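PDB 3HX6: type IV pilus biogenesis factor PilY1 from Pseudomonas aeruginosa, which primes type IV pilus assembly, is a calcium-dependent regulator of twitching motility that probably counters pilus retraction, and takes part in adhesion to host cells. Local coordinates for residues Ser51-Ala65 and Ser139-Thr153. The protein carries 3 engineered substitutions. Numbering follows the deposited sequence.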
ATOM      1  N   SER A  51       3.000  15.636  13.725  1.00 62.19           N
ATOM      2  CA  SER A  51       3.513  14.985  12.482  1.00 61.99           C
ATOM      3  C   SER A  51       2.667  13.762  12.116  1.00 61.14           C
ATOM      4  O   SER A  51       2.104  13.698  11.021  1.00 61.24           O
ATOM      5  CB  SER A  51       4.981  14.585  12.663  1.00 62.26           C
ATOM      6  OG  SER A  51       5.503  13.967  11.494  1.00 63.73           O
ATOM      7  N   PRO A  52       2.559  12.776  13.028  1.00 59.98           N
ATOM      8  CA  PRO A  52       1.753  11.588  12.720  1.00 58.43           C
ATOM      9  C   PRO A  52       0.278  11.962  12.584  1.00 56.18           C
ATOM     10  O   PRO A  52      -0.577  11.104  12.359  1.00 56.23           O
ATOM     11  CB  PRO A  52       1.986  10.681  13.932  1.00 58.84           C
ATOM     12  CG  PRO A  52       3.321  11.119  14.446  1.00 59.53           C
ATOM     13  CD  PRO A  52       3.227  12.615  14.330  1.00 59.94           C
ATOM     14  N   ALA A  53      -0.007  13.252  12.733  1.00 52.67           N
ATOM     15  CA  ALA A  53      -1.370  13.755  12.644  1.00 48.81           C
ATOM     16  C   ALA A  53      -1.661  14.380  11.285  1.00 46.43           C
ATOM     17  O   ALA A  53      -1.773  15.599  11.158  1.00 45.35           O
ATOM     18  CB  ALA A  53      -1.616  14.778  13.749  1.00 47.72           C
ATOM     19  N   THR A  54      -1.777  13.539  10.267  1.00 44.47           N
ATOM     20  CA  THR A  54      -2.075  14.019   8.927  1.00 43.89           C
ATOM     21  C   THR A  54      -3.524  13.705   8.568  1.00 41.81           C
ATOM     22  O   THR A  54      -4.027  12.624   8.866  1.00 41.87           O
ATOM     23  CB  THR A  54      -1.151  13.377   7.874  1.00 44.88           C
ATOM     24  OG1 THR A  54      -1.601  13.746   6.562  1.00 46.01           O
ATOM     25  CG2 THR A  54      -1.152  11.863   8.012  1.00 44.63           C
ATOM     26  N   VAL A  55      -4.194  14.660   7.933  1.00 40.03           N
ATOM     27  CA  VAL A  55      -5.585  14.473   7.545  1.00 37.90           C
ATOM     28  C   VAL A  55      -5.776  14.553   6.035  1.00 37.14           C
ATOM     29  O   VAL A  55      -5.820  15.641   5.458  1.00 36.25           O
ATOM     30  CB  VAL A  55      -6.494  15.523   8.218  1.00 37.96           C
ATOM     31  CG1 VAL A  55      -7.926  15.343   7.747  1.00 35.54           C
ATOM     32  CG2 VAL A  55      -6.411  15.388   9.736  1.00 37.64           C
ATOM     33  N   GLY A  56      -5.887  13.386   5.407  1.00 36.22           N
ATOM     34  CA  GLY A  56      -6.095  13.318   3.973  1.00 35.47           C
ATOM     35  C   GLY A  56      -7.354  12.530   3.658  1.00 34.77           C
ATOM     36  O   GLY A  56      -8.448  13.094   3.604  1.00 33.90           O
ATOM     37  N   LYS A  57      -7.201  11.223   3.461  1.00 34.25           N
ATOM     38  CA  LYS A  57      -8.330  10.350   3.154  1.00 34.57           C
ATOM     39  C   LYS A  57      -9.056   9.892   4.417  1.00 33.28           C
ATOM     40  O   LYS A  57      -8.593  10.131   5.539  1.00 31.76           O
ATOM     41  CB  LYS A  57      -7.856   9.106   2.396  1.00 36.21           C
ATOM     42  CG  LYS A  57      -7.333   9.362   0.995  1.00 41.93           C
ATOM     43  CD  LYS A  57      -7.151   8.043   0.258  1.00 44.60           C
ATOM     44  CE  LYS A  57      -6.685   8.257  -1.172  1.00 48.01           C
ATOM     45  NZ  LYS A  57      -6.648   6.975  -1.939  1.00 51.27           N
ATOM     46  N   ALA A  58     -10.195   9.230   4.223  1.00 30.13           N
ATOM     47  CA  ALA A  58     -10.973   8.710   5.339  1.00 28.18           C
ATOM     48  C   ALA A  58     -10.052   7.740   6.069  1.00 27.56           C
ATOM     49  O   ALA A  58      -9.247   7.046   5.446  1.00 26.68           O
ATOM     50  CB  ALA A  58     -12.209   7.988   4.835  1.00 24.84           C
ATOM     51  N   GLN A  59     -10.170   7.698   7.389  1.00 26.48           N
ATOM     52  CA  GLN A  59      -9.320   6.836   8.191  1.00 27.29           C
ATOM     53  C   GLN A  59      -9.631   5.348   8.109  1.00 26.37           C
ATOM     54  O   GLN A  59      -8.723   4.525   8.158  1.00 24.93           O
ATOM     55  CB  GLN A  59      -9.368   7.286   9.654  1.00 28.11           C
ATOM     56  CG  GLN A  59      -8.797   6.275  10.635  1.00 29.31           C
ATOM     57  CD  GLN A  59      -8.773   6.791  12.061  1.00 30.39           C
ATOM     58  OE1 GLN A  59      -9.668   7.522  12.487  1.00 29.36           O
ATOM     59  NE2 GLN A  59      -7.753   6.394  12.814  1.00 31.47           N
ATOM     60  N   TYR A  60     -10.904   4.998   7.971  1.00 27.45           N
ATOM     61  CA  TYR A  60     -11.287   3.590   7.948  1.00 26.94           C
ATOM     62  C   TYR A  60     -11.735   3.062   6.595  1.00 27.63           C
ATOM     63  O   TYR A  60     -11.910   3.812   5.637  1.00 26.35           O
ATOM     64  CB  TYR A  60     -12.423   3.344   8.951  1.00 28.24           C
ATOM     65  CG  TYR A  60     -12.265   4.044  10.288  1.00 29.78           C
ATOM     66  CD1 TYR A  60     -11.188   3.760  11.128  1.00 31.77           C
ATOM     67  CD2 TYR A  60     -13.194   4.995  10.711  1.00 28.98           C
ATOM     68  CE1 TYR A  60     -11.041   4.411  12.361  1.00 31.87           C
ATOM     69  CE2 TYR A  60     -13.057   5.648  11.939  1.00 30.42           C
ATOM     70  CZ  TYR A  60     -11.977   5.354  12.759  1.00 32.30           C
ATOM     71  OH  TYR A  60     -11.820   6.020  13.962  1.00 32.87           O
ATOM     72  N   LEU A  61     -11.906   1.746   6.538  1.00 27.51           N
ATOM     73  CA  LEU A  61     -12.395   1.087   5.342  1.00 27.70           C
ATOM     74  C   LEU A  61     -13.888   0.994   5.593  1.00 26.72           C
ATOM     75  O   LEU A  61     -14.320   0.629   6.688  1.00 26.86           O
ATOM     76  CB  LEU A  61     -11.802  -0.314   5.202  1.00 29.35           C
ATOM     77  CG  LEU A  61     -10.322  -0.396   4.820  1.00 31.44           C
ATOM     78  CD1 LEU A  61      -9.936  -1.851   4.648  1.00 30.83           C
ATOM     79  CD2 LEU A  61     -10.068   0.379   3.530  1.00 31.45           C
ATOM     80  N   THR A  62     -14.673   1.333   4.584  1.00 24.84           N
ATOM     81  CA  THR A  62     -16.114   1.315   4.718  1.00 23.34           C
ATOM     82  C   THR A  62     -16.713   0.051   5.333  1.00 23.56           C
ATOM     83  O   THR A  62     -17.610   0.142   6.168  1.00 22.14           O
ATOM     84  CB  THR A  62     -16.784   1.582   3.365  1.00 21.46           C
ATOM     85  OG1 THR A  62     -16.460   2.911   2.940  1.00 21.72           O
ATOM     86  CG2 THR A  62     -18.294   1.450   3.480  1.00 21.51           C
ATOM     87  N   TYR A  63     -16.227  -1.124   4.949  1.00 24.25           N
ATOM     88  CA  TYR A  63     -16.806  -2.341   5.502  1.00 24.46           C
ATOM     89  C   TYR A  63     -16.627  -2.444   7.010  1.00 25.96           C
ATOM     90  O   TYR A  63     -17.314  -3.221   7.666  1.00 25.23           O
ATOM     91  CB  TYR A  63     -16.239  -3.588   4.811  1.00 28.43           C
ATOM     92  CG  TYR A  63     -14.934  -4.109   5.360  1.00 30.49           C
ATOM     93  CD1 TYR A  63     -13.739  -3.428   5.148  1.00 33.15           C
ATOM     94  CD2 TYR A  63     -14.894  -5.305   6.070  1.00 33.22           C
ATOM     95  CE1 TYR A  63     -12.530  -3.933   5.625  1.00 34.59           C
ATOM     96  CE2 TYR A  63     -13.697  -5.817   6.552  1.00 34.94           C
ATOM     97  CZ  TYR A  63     -12.521  -5.129   6.326  1.00 36.11           C
ATOM     98  OH  TYR A  63     -11.336  -5.647   6.795  1.00 40.69           O
ATOM     99  N   LEU A  64     -15.717  -1.651   7.563  1.00 27.14           N
ATOM    100  CA  LEU A  64     -15.478  -1.675   9.003  1.00 29.21           C
ATOM    101  C   LEU A  64     -16.208  -0.551   9.740  1.00 27.43           C
ATOM    102  O   LEU A  64     -16.732  -0.755  10.830  1.00 29.59           O
ATOM    103  CB  LEU A  64     -13.976  -1.577   9.294  1.00 30.70           C
ATOM    104  CG  LEU A  64     -13.091  -2.754   8.869  1.00 33.13           C
ATOM    105  CD1 LEU A  64     -11.631  -2.410   9.142  1.00 34.37           C
ATOM    106  CD2 LEU A  64     -13.496  -4.018   9.620  1.00 31.04           C
ATOM    107  N   ALA A  65     -16.245   0.631   9.136  1.00 24.88           N
ATOM    108  CA  ALA A  65     -16.888   1.785   9.753  1.00 22.86           C
ATOM    109  C   ALA A  65     -18.405   1.832   9.602  1.00 22.76           C
ATOM    110  O   ALA A  65     -19.117   2.176  10.544  1.00 21.89           O
ATOM    111  CB  ALA A  65     -16.277   3.065   9.198  1.00 21.39           C
ATOM    112  N   SER A 139       2.125  15.622  19.836  1.00 25.54           N
ATOM    113  CA  SER A 139       1.418  15.590  18.570  1.00 26.75           C
ATOM    114  C   SER A 139      -0.059  15.350  18.845  1.00 25.45           C
ATOM    115  O   SER A 139      -0.414  14.528  19.688  1.00 25.55           O
ATOM    116  CB  SER A 139       1.968  14.459  17.700  1.00 28.76           C
ATOM    117  OG  SER A 139       1.248  14.355  16.487  1.00 36.58           O
ATOM    118  N   PRO A 140      -0.942  16.077  18.149  1.00 24.60           N
ATOM    119  CA  PRO A 140      -2.371  15.864  18.388  1.00 22.88           C
ATOM    120  C   PRO A 140      -2.831  14.542  17.777  1.00 21.59           C
ATOM    121  O   PRO A 140      -2.105  13.913  17.005  1.00 20.21           O
ATOM    122  CB  PRO A 140      -3.013  17.066  17.707  1.00 23.44           C
ATOM    123  CG  PRO A 140      -2.102  17.299  16.539  1.00 23.89           C
ATOM    124  CD  PRO A 140      -0.727  17.156  17.168  1.00 24.95           C
ATOM    125  N   VAL A 141      -4.033  14.125  18.139  1.00 19.93           N
ATOM    126  CA  VAL A 141      -4.601  12.893  17.614  1.00 19.52           C
ATOM    127  C   VAL A 141      -5.702  13.250  16.621  1.00 20.28           C
ATOM    128  O   VAL A 141      -6.557  14.088  16.913  1.00 22.84           O
ATOM    129  CB  VAL A 141      -5.211  12.045  18.748  1.00 17.05           C
ATOM    130  CG1 VAL A 141      -6.118  10.967  18.170  1.00 18.18           C
ATOM    131  CG2 VAL A 141      -4.102  11.417  19.575  1.00 17.24           C
ATOM    132  N   VAL A 142      -5.671  12.639  15.441  1.00 19.22           N
ATOM    133  CA  VAL A 142      -6.710  12.891  14.449  1.00 19.02           C
ATOM    134  C   VAL A 142      -7.407  11.563  14.189  1.00 17.37           C
ATOM    135  O   VAL A 142      -6.762  10.521  14.129  1.00 17.04           O
ATOM    136  CB  VAL A 142      -6.139  13.436  13.113  1.00 19.02           C
ATOM    137  CG1 VAL A 142      -5.392  14.741  13.363  1.00 21.16           C
ATOM    138  CG2 VAL A 142      -5.220  12.407  12.463  1.00 18.56           C
ATOM    139  N   ALA A 143      -8.723  11.595  14.048  1.00 16.25           N
ATOM    140  CA  ALA A 143      -9.461  10.370  13.804  1.00 16.47           C
ATOM    141  C   ALA A 143     -10.825  10.684  13.232  1.00 16.62           C
ATOM    142  O   ALA A 143     -11.297  11.819  13.313  1.00 17.27           O
ATOM    143  CB  ALA A 143      -9.613   9.580  15.109  1.00 17.16           C
ATOM    144  N   ASP A 144     -11.445   9.679  12.625  1.00 15.87           N
ATOM    145  CA  ASP A 144     -12.783   9.847  12.090  1.00 16.89           C
ATOM    146  C   ASP A 144     -13.723   9.430  13.209  1.00 15.94           C
ATOM    147  O   ASP A 144     -13.464   8.456  13.914  1.00 15.05           O
ATOM    148  CB  ASP A 144     -12.999   8.963  10.860  1.00 18.61           C
ATOM    149  CG  ASP A 144     -12.295   9.502   9.628  1.00 19.64           C
ATOM    150  OD1 ASP A 144     -11.869  10.672   9.658  1.00 20.04           O
ATOM    151  OD2 ASP A 144     -12.180   8.764   8.630  1.00 20.66           O
ATOM    152  N   ALA A 145     -14.794  10.187  13.397  1.00 15.19           N
ATOM    153  CA  ALA A 145     -15.755   9.879  14.441  1.00 15.10           C
ATOM    154  C   ALA A 145     -17.150  10.233  13.953  1.00 14.91           C
ATOM    155  O   ALA A 145     -17.313  11.037  13.042  1.00 15.51           O
ATOM    156  CB  ALA A 145     -15.423  10.661  15.715  1.00 12.18           C
ATOM    157  N   PHE A 146     -18.153   9.633  14.571  1.00 16.02           N
ATOM    158  CA  PHE A 146     -19.527   9.885  14.184  1.00 16.34           C
ATOM    159  C   PHE A 146     -20.283  10.569  15.311  1.00 17.28           C
ATOM    160  O   PHE A 146     -20.279  10.096  16.447  1.00 16.08           O
ATOM    161  CB  PHE A 146     -20.195   8.556  13.819  1.00 17.01           C
ATOM    162  CG  PHE A 146     -21.564   8.697  13.219  1.00 16.44           C
ATOM    163  CD1 PHE A 146     -22.700   8.615  14.015  1.00 17.32           C
ATOM    164  CD2 PHE A 146     -21.718   8.864  11.844  1.00 17.65           C
ATOM    165  CE1 PHE A 146     -23.975   8.691  13.452  1.00 17.28           C
ATOM    166  CE2 PHE A 146     -22.988   8.942  11.267  1.00 16.54           C
ATOM    167  CZ  PHE A 146     -24.117   8.854  12.074  1.00 18.46           C
ATOM    168  N   PHE A 147     -20.909  11.699  14.993  1.00 16.22           N
ATOM    169  CA  PHE A 147     -21.708  12.444  15.957  1.00 17.51           C
ATOM    170  C   PHE A 147     -22.495  13.520  15.206  1.00 18.57           C
ATOM    171  O   PHE A 147     -22.149  13.884  14.079  1.00 18.63           O
ATOM    172  CB  PHE A 147     -20.818  13.045  17.053  1.00 15.46           C
ATOM    173  CG  PHE A 147     -19.791  14.015  16.551  1.00 17.77           C
ATOM    174  CD1 PHE A 147     -20.104  15.364  16.399  1.00 17.93           C
ATOM    175  CD2 PHE A 147     -18.498  13.588  16.252  1.00 18.07           C
ATOM    176  CE1 PHE A 147     -19.145  16.280  15.959  1.00 16.33           C
ATOM    177  CE2 PHE A 147     -17.529  14.497  15.811  1.00 19.05           C
ATOM    178  CZ  PHE A 147     -17.856  15.846  15.666  1.00 19.24           C
ATOM    179  N   GLY A 148     -23.566  14.012  15.812  1.00 19.18           N
ATOM    180  CA  GLY A 148     -24.372  15.006  15.128  1.00 20.52           C
ATOM    181  C   GLY A 148     -24.966  14.369  13.884  1.00 19.87           C
ATOM    182  O   GLY A 148     -25.285  15.051  12.911  1.00 20.72           O
ATOM    183  N   GLY A 149     -25.092  13.045  13.916  1.00 20.09           N
ATOM    184  CA  GLY A 149     -25.660  12.307  12.802  1.00 17.62           C
ATOM    185  C   GLY A 149     -24.788  12.184  11.562  1.00 19.94           C
ATOM    186  O   GLY A 149     -25.267  11.771  10.506  1.00 18.97           O
ATOM    187  N   ALA A 150     -23.509  12.525  11.672  1.00 18.34           N
ATOM    188  CA  ALA A 150     -22.629  12.431  10.515  1.00 19.00           C
ATOM    189  C   ALA A 150     -21.187  12.099  10.873  1.00 19.12           C
ATOM    190  O   ALA A 150     -20.776  12.188  12.034  1.00 19.15           O
ATOM    191  CB  ALA A 150     -22.674  13.737   9.729  1.00 19.66           C
ATOM    192  N   TRP A 151     -20.425  11.705   9.863  1.00 17.97           N
ATOM    193  CA  TRP A 151     -19.020  11.398  10.052  1.00 19.08           C
ATOM    194  C   TRP A 151     -18.241  12.700   9.988  1.00 20.79           C
ATOM    195  O   TRP A 151     -18.596  13.605   9.237  1.00 18.79           O
ATOM    196  CB  TRP A 151     -18.526  10.441   8.967  1.00 19.02           C
ATOM    197  CG  TRP A 151     -18.973   9.044   9.195  1.00 17.02           C
ATOM    198  CD1 TRP A 151     -20.047   8.423   8.637  1.00 14.84           C
ATOM    199  CD2 TRP A 151     -18.382   8.103  10.093  1.00 15.68           C
ATOM    200  NE1 TRP A 151     -20.167   7.148   9.133  1.00 15.44           N
ATOM    201  CE2 TRP A 151     -19.157   6.925  10.031  1.00 15.57           C
ATOM    202  CE3 TRP A 151     -17.273   8.142  10.949  1.00 16.37           C
ATOM    203  CZ2 TRP A 151     -18.861   5.790  10.794  1.00 15.85           C
ATOM    204  CZ3 TRP A 151     -16.976   7.009  11.713  1.00 13.85           C
ATOM    205  CH2 TRP A 151     -17.770   5.853  11.626  1.00 15.71           C
ATOM    206  N   HIS A 152     -17.188  12.788  10.793  1.00 20.01           N
ATOM    207  CA  HIS A 152     -16.332  13.969  10.846  1.00 21.39           C
ATOM    208  C   HIS A 152     -14.925  13.463  11.064  1.00 21.95           C
ATOM    209  O   HIS A 152     -14.727  12.307  11.457  1.00 23.11           O
ATOM    210  CB  HIS A 152     -16.654  14.848  12.058  1.00 22.95           C
ATOM    211  CG  HIS A 152     -18.093  15.231  12.178  1.00 26.24           C
ATOM    212  ND1 HIS A 152     -18.591  16.414  11.676  1.00 28.00           N
ATOM    213  CD2 HIS A 152     -19.140  14.590  12.747  1.00 26.35           C
ATOM    214  CE1 HIS A 152     -19.885  16.484  11.932  1.00 28.34           C
ATOM    215  NE2 HIS A 152     -20.243  15.391  12.580  1.00 27.01           N
ATOM    216  N   THR A 153     -13.951  14.324  10.800  1.00 19.63           N
ATOM    217  CA  THR A 153     -12.566  13.989  11.069  1.00 20.07           C
ATOM    218  C   THR A 153     -12.268  14.961  12.195  1.00 20.27           C
ATOM    219  O   THR A 153     -12.453  16.174  12.049  1.00 19.51           O
ATOM    220  CB  THR A 153     -11.629  14.265   9.886  1.00 21.23           C
ATOM    221  OG1 THR A 153     -11.977  13.411   8.788  1.00 21.08           O
ATOM    222  CG2 THR A 153     -10.190  13.979  10.295  1.00 20.94           C
TER
HETATM  223  O   HOH W   1      -9.754  11.104   8.030  1.00 22.57           O
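The ring of Tyr-60 turns its edge to the hairpin of strands 141-147 and 150-153, with Asp-144 O and Trp-151 CZ3 lying near the ring plane, while Gln-59 CB sits over the centre of one face. Trp-151 in turn meets Ala-65 O at its edge, carries Phe-146 CD2 on one face and makes an edge-to-face pair with Tyr-74. All this belongs to the beta-propeller of the PilY1 C-terminal domain, where strand 54-55 and the loop after it, from one four-stranded antiparallel sheet, pack against the hairpin 141-153 that begins the next. Gln-59 and Asp-144 exchange two hydrogen bonds. Asp-144 N points at Gln-59 OE1 (2.8 Å), which the side chain delivers by extending with CG anti to the backbone N (chi1 166°). In return, Gln-59 N reaches Asp-144 OD2 at 2.6 Å, from above the carboxylate plane; OD2 is also hydrogen-bonded to Tyr-74 OH. Further along, Val-142 CG1 touches both Ala-53 CB and Val-55 CG2, 3.8 Å from each, and Val-55 CG1 meets Thr-153 CG2 tip to tip. The other carboxylate oxygen, Asp-144 OD1, accepts from Thr-153 OG1, itself hydrogen-bonded to Arg-84 NH1, and from a water that also donates to Lys-57 O at 2.9 Å.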